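Local coordinates for extracellular solute-binding protein family 5 (Brucella melitensis, PDB 4ONY) that probably binds peptides or related solutes in the periplasm and delivers them to an ABC transporter for uptake, at residues F302-P307 with P564-A569; G347-T352 with P559-P564. All coordinates share one frame; numbering follows the deposited sequence.

How the contacts relate
Contacts 1 and 2 sit at neighbouring sheets, with centres about 12 Å apart. Their second segments run on from each other and share Pro564. Strand 557-562 belongs to the six-stranded mixed sheet of contact 2, and strand 566-571 to the three-stranded antiparallel sheet of contact 1. The other segment of contact 1, 302-307, likewise leads from strand 297-302 of the small sheet to strand 310-315 of the large one. Two chain passages therefore join the same two sheets. The contacts also touch directly, Trp567 CZ2 lying 3.3 Å from Gln348 OE1. The ether molecule is bound by Gln222, Gln225, Arg226, Tyr256 and Tyr257, none of which belongs to either contact.

Contact 1: F302-P307 with P564-A569; sequences FEKGTP and PYQWVA
Phe302 and Gln566 form an antiparallel hydrogen-bonded pair, with Phe302 N 3.0 Å from Gln566 O and Gln566 N 2.9 Å from Phe302 O. The pair joins strand 297-302 to strand 566-571, the middle strand of a three-stranded antiparallel sheet. Both side chains lie on the same face. Phe302 CB is 3.5 Å from Gln566 OE1, an oxygen that accepts a hydrogen bond from Tyr585 N. The Phe302 ring reaches further along the strand, where CE1 meets Val568 CG2 at 4.0 Å. His576 meets this buried ring edge-to-face. Lys304 crosses Gln566 at about a right angle, its CD 3.6 Å from Gln566 NE2. A bend at the last torsion (chi4 79°) turns Lys304 NZ back to Thr306 OG1, to which it donates a hydrogen bond. Next to the paired residues come Glu303 and Tyr565, both exposed. These side chains lie side by side and point the same way, with carboxylate and ring planes 46° apart. Glu303 CG comes within 3.3 Å of Tyr565 CE1. At their ends one water bridges the pair, 2.8 Å from Glu303 OE1 and 2.7 Å from Tyr565 OH, in the plane of the tyrosine ring.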
# COMPACT_ATOMS: atom_id res chain seq x y z
N PHE A 302 3.02 -4.07 -16.68
CA PHE A 302 3.38 -2.71 -16.31
C PHE A 302 4.45 -2.72 -15.21
O PHE A 302 4.61 -3.70 -14.52
CB PHE A 302 2.15 -2.00 -15.75
CG PHE A 302 0.94 -2.04 -16.65
CD1 PHE A 302 0.05 -3.08 -16.57
CD2 PHE A 302 0.69 -1.04 -17.55
CE1 PHE A 302 -1.06 -3.15 -17.39
CE2 PHE A 302 -0.41 -1.07 -18.36
CZ PHE A 302 -1.28 -2.16 -18.30
N GLU A 303 5.20 -1.63 -15.09
CA GLU A 303 6.11 -1.49 -13.99
C GLU A 303 5.71 -0.29 -13.22
O GLU A 303 5.03 0.58 -13.75
CB GLU A 303 7.55 -1.33 -14.47
CG GLU A 303 8.08 -2.57 -15.10
CD GLU A 303 9.48 -2.36 -15.66
OE1 GLU A 303 9.57 -1.90 -16.84
OE2 GLU A 303 10.44 -2.67 -14.93
N LYS A 304 6.11 -0.25 -11.98
CA LYS A 304 5.77 0.86 -11.14
C LYS A 304 6.98 1.20 -10.29
O LYS A 304 7.84 0.34 -10.07
CB LYS A 304 4.55 0.53 -10.28
CG LYS A 304 4.76 -0.57 -9.24
CD LYS A 304 3.43 -0.88 -8.58
CE LYS A 304 3.52 -1.99 -7.53
NZ LYS A 304 4.07 -1.47 -6.25
N GLY A 305 7.04 2.44 -9.83
CA GLY A 305 8.08 2.91 -8.98
C GLY A 305 7.67 3.09 -7.52
O GLY A 305 8.50 3.44 -6.70
N THR A 306 6.42 2.83 -7.18
CA THR A 306 6.04 2.63 -5.78
C THR A 306 6.63 1.26 -5.33
O THR A 306 6.83 0.34 -6.13
CB THR A 306 4.53 2.63 -5.59
OG1 THR A 306 3.95 1.69 -6.49
CG2 THR A 306 3.97 3.99 -5.85
N PRO A 307 6.97 1.14 -4.06
CA PRO A 307 7.64 -0.10 -3.62
C PRO A 307 6.75 -1.34 -3.67
O PRO A 307 5.54 -1.26 -3.67
CB PRO A 307 8.03 0.19 -2.17
CG PRO A 307 7.19 1.36 -1.74
CD PRO A 307 6.76 2.11 -2.97
N PRO A 564 7.91 -8.65 -10.13
CA PRO A 564 8.47 -7.43 -10.64
C PRO A 564 7.61 -6.62 -11.64
O PRO A 564 7.89 -5.43 -11.88
CB PRO A 564 9.74 -7.91 -11.33
CG PRO A 564 9.42 -9.30 -11.78
CD PRO A 564 8.55 -9.84 -10.69
N TYR A 565 6.56 -7.23 -12.19
CA TYR A 565 5.62 -6.51 -13.02
C TYR A 565 4.20 -6.67 -12.49
O TYR A 565 3.85 -7.72 -11.96
CB TYR A 565 5.69 -7.06 -14.45
CG TYR A 565 7.04 -6.91 -15.12
CD1 TYR A 565 7.34 -5.75 -15.82
CD2 TYR A 565 7.98 -7.90 -15.05
CE1 TYR A 565 8.56 -5.58 -16.45
CE2 TYR A 565 9.25 -7.74 -15.66
CZ TYR A 565 9.53 -6.57 -16.35
OH TYR A 565 10.74 -6.30 -17.02
N GLN A 566 3.38 -5.68 -12.77
CA GLN A 566 1.94 -5.75 -12.56
C GLN A 566 1.39 -6.42 -13.82
O GLN A 566 1.87 -6.18 -14.94
CB GLN A 566 1.32 -4.37 -12.50
CG GLN A 566 1.83 -3.43 -11.41
CD GLN A 566 1.09 -2.09 -11.45
OE1 GLN A 566 1.14 -1.36 -12.45
NE2 GLN A 566 0.38 -1.75 -10.35
N TRP A 567 0.36 -7.23 -13.62
CA TRP A 567 -0.20 -8.01 -14.68
C TRP A 567 -1.67 -7.75 -14.78
O TRP A 567 -2.39 -7.96 -13.81
CB TRP A 567 -0.00 -9.50 -14.35
CG TRP A 567 1.39 -10.04 -14.37
CD1 TRP A 567 2.43 -9.61 -15.13
CD2 TRP A 567 1.83 -11.19 -13.69
NE1 TRP A 567 3.53 -10.39 -14.91
CE2 TRP A 567 3.18 -11.39 -14.05
CE3 TRP A 567 1.23 -12.07 -12.82
CZ2 TRP A 567 3.94 -12.47 -13.58
CZ3 TRP A 567 2.00 -13.13 -12.30
CH2 TRP A 567 3.33 -13.32 -12.68
N VAL A 568 -2.11 -7.36 -15.97
CA VAL A 568 -3.55 -7.20 -16.26
C VAL A 568 -3.86 -7.78 -17.64
O VAL A 568 -3.28 -7.37 -18.65
CB VAL A 568 -4.01 -5.71 -16.26
CG1 VAL A 568 -5.50 -5.64 -16.46
CG2 VAL A 568 -3.63 -5.01 -14.95
N ALA A 569 -4.73 -8.79 -17.67
CA ALA A 569 -5.18 -9.35 -18.94
C ALA A 569 -6.43 -8.58 -19.31
O ALA A 569 -7.19 -8.20 -18.42
CB ALA A 569 -5.47 -10.84 -18.82
O HOH W 1 11.03 -3.90 -18.18
O HOH W 2 7.13 -2.95 -11.11

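Contact 2: G347-T352 with P559-P564; sequences GQYRRT and PLYHLP
Edge strand 350-351 lies antiparallel to strand 557-562 in a six-stranded mixed sheet, and Arg350 and His562 exchange two backbone hydrogen bonds, Arg350 N to His562 O at 3.0 Å and His562 N to Arg350 O at 3.0 Å. The tight part is aromatic and polar. Tyr561 CD1 sits 3.5 Å above the centre of the Tyr349 ring, the two ring planes 37° apart. Leu563 CD2 also meets that ring, 3.6 Å from Tyr349 CD1, and Phe345 touches both tyrosines. Further along, His562 ND1 donates to Thr352 OG1 at 2.8 Å. The first torsion (chi1 66°) sets the imidazole between its own backbone N and carbonyl carbon, turned to the buried threonine. Thr352 OG1 in turn donates to a water that bonds Tyr561 O. The solvent side is looser. There the exposed Arg350 folds back, NE donating to Tyr349 O, while Pro564 CG lies 4.1 Å above the guanidinium plane of Arg350, toward its rim. At the other end Arg351 reaches Pro559. Arg351 NE, at 3.0 Å, and Arg351 NH2, at 2.8 Å, grip Pro559 O side-on, with that oxygen in the guanidinium plane.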
# COMPACT_ATOMS: atom_id res chain seq x y z
N GLY A 347 9.69 -19.42 -12.05
CA GLY A 347 10.61 -18.34 -12.32
C GLY A 347 10.03 -16.95 -12.32
O GLY A 347 10.72 -16.01 -12.68
N GLN A 348 8.81 -16.78 -11.86
CA GLN A 348 8.12 -15.47 -12.05
C GLN A 348 8.47 -14.41 -11.04
O GLN A 348 8.28 -13.20 -11.33
CB GLN A 348 6.61 -15.62 -12.00
CG GLN A 348 6.04 -16.46 -13.11
CD GLN A 348 6.34 -15.87 -14.46
OE1 GLN A 348 6.05 -14.73 -14.74
NE2 GLN A 348 7.02 -16.63 -15.27
N TYR A 349 8.98 -14.83 -9.88
CA TYR A 349 9.28 -13.87 -8.84
C TYR A 349 10.71 -13.30 -8.97
O TYR A 349 11.56 -13.83 -9.70
CB TYR A 349 9.12 -14.49 -7.45
CG TYR A 349 7.72 -14.72 -6.96
CD1 TYR A 349 6.88 -13.67 -6.70
CD2 TYR A 349 7.27 -15.99 -6.68
CE1 TYR A 349 5.60 -13.85 -6.23
CE2 TYR A 349 6.00 -16.20 -6.19
CZ TYR A 349 5.18 -15.12 -5.97
OH TYR A 349 3.94 -15.34 -5.50
N ARG A 350 10.93 -12.20 -8.28
CA ARG A 350 12.21 -11.61 -8.10
C ARG A 350 12.44 -11.48 -6.62
O ARG A 350 11.51 -11.20 -5.83
CB ARG A 350 12.29 -10.21 -8.78
CG ARG A 350 13.55 -9.99 -9.65
CD ARG A 350 13.39 -10.25 -11.20
NE ARG A 350 12.85 -11.58 -11.53
CZ ARG A 350 12.64 -12.09 -12.76
NH1 ARG A 350 12.10 -13.29 -12.91
NH2 ARG A 350 12.96 -11.41 -13.86
N ARG A 351 13.70 -11.60 -6.23
CA ARG A 351 14.06 -11.56 -4.83
C ARG A 351 13.81 -10.16 -4.25
O ARG A 351 14.17 -9.16 -4.85
CB ARG A 351 15.56 -11.88 -4.65
CG ARG A 351 15.95 -12.09 -3.17
CD ARG A 351 15.38 -13.38 -2.59
NE ARG A 351 15.45 -13.45 -1.12
CZ ARG A 351 16.43 -14.05 -0.40
NH1 ARG A 351 17.46 -14.65 -0.98
NH2 ARG A 351 16.35 -14.07 0.92
N THR A 352 13.22 -10.10 -3.07
CA THR A 352 13.03 -8.84 -2.37
C THR A 352 14.27 -8.64 -1.49
O THR A 352 14.71 -9.55 -0.80
CB THR A 352 11.76 -8.89 -1.49
OG1 THR A 352 10.59 -9.01 -2.32
CG2 THR A 352 11.67 -7.65 -0.64
N PRO A 559 14.04 -11.58 3.92
CA PRO A 559 13.18 -11.06 2.86
C PRO A 559 12.98 -12.13 1.77
O PRO A 559 13.94 -12.82 1.38
CB PRO A 559 13.97 -9.84 2.37
CG PRO A 559 15.41 -10.19 2.60
CD PRO A 559 15.41 -11.02 3.87
N LEU A 560 11.75 -12.26 1.26
CA LEU A 560 11.44 -13.31 0.31
C LEU A 560 11.40 -12.75 -1.09
O LEU A 560 12.46 -12.54 -1.68
CB LEU A 560 10.15 -14.03 0.73
CG LEU A 560 10.30 -14.88 2.00
CD1 LEU A 560 8.98 -15.48 2.51
CD2 LEU A 560 11.33 -15.96 1.79
N TYR A 561 10.21 -12.45 -1.64
CA TYR A 561 10.07 -12.19 -3.04
C TYR A 561 8.77 -11.46 -3.37
O TYR A 561 7.85 -11.38 -2.55
CB TYR A 561 10.16 -13.51 -3.83
CG TYR A 561 9.32 -14.60 -3.20
CD1 TYR A 561 7.93 -14.57 -3.29
CD2 TYR A 561 9.91 -15.59 -2.49
CE1 TYR A 561 7.16 -15.55 -2.67
CE2 TYR A 561 9.16 -16.57 -1.91
CZ TYR A 561 7.79 -16.54 -2.00
OH TYR A 561 7.09 -17.54 -1.39
N HIS A 562 8.75 -10.92 -4.57
CA HIS A 562 7.66 -10.09 -5.05
C HIS A 562 7.62 -10.24 -6.56
O HIS A 562 8.59 -10.73 -7.18
CB HIS A 562 7.93 -8.61 -4.69
CG HIS A 562 9.11 -8.03 -5.40
ND1 HIS A 562 10.42 -8.27 -4.99
CD2 HIS A 562 9.21 -7.29 -6.52
CE1 HIS A 562 11.26 -7.72 -5.85
NE2 HIS A 562 10.55 -7.10 -6.78
N LEU A 563 6.53 -9.79 -7.16
CA LEU A 563 6.38 -9.83 -8.61
C LEU A 563 6.97 -8.56 -9.19
O LEU A 563 6.57 -7.52 -8.83
CB LEU A 563 4.89 -9.95 -8.97
CG LEU A 563 4.28 -11.32 -8.68
CD1 LEU A 563 2.81 -11.30 -9.03
CD2 LEU A 563 5.00 -12.42 -9.46
N PRO A 564 7.91 -8.65 -10.13
CA PRO A 564 8.47 -7.43 -10.64
C PRO A 564 7.61 -6.62 -11.64
O PRO A 564 7.89 -5.43 -11.88
CB PRO A 564 9.74 -7.91 -11.33
CG PRO A 564 9.42 -9.30 -11.78
CD PRO A 564 8.55 -9.84 -10.69
O HOH W 3 8.36 -8.79 -0.98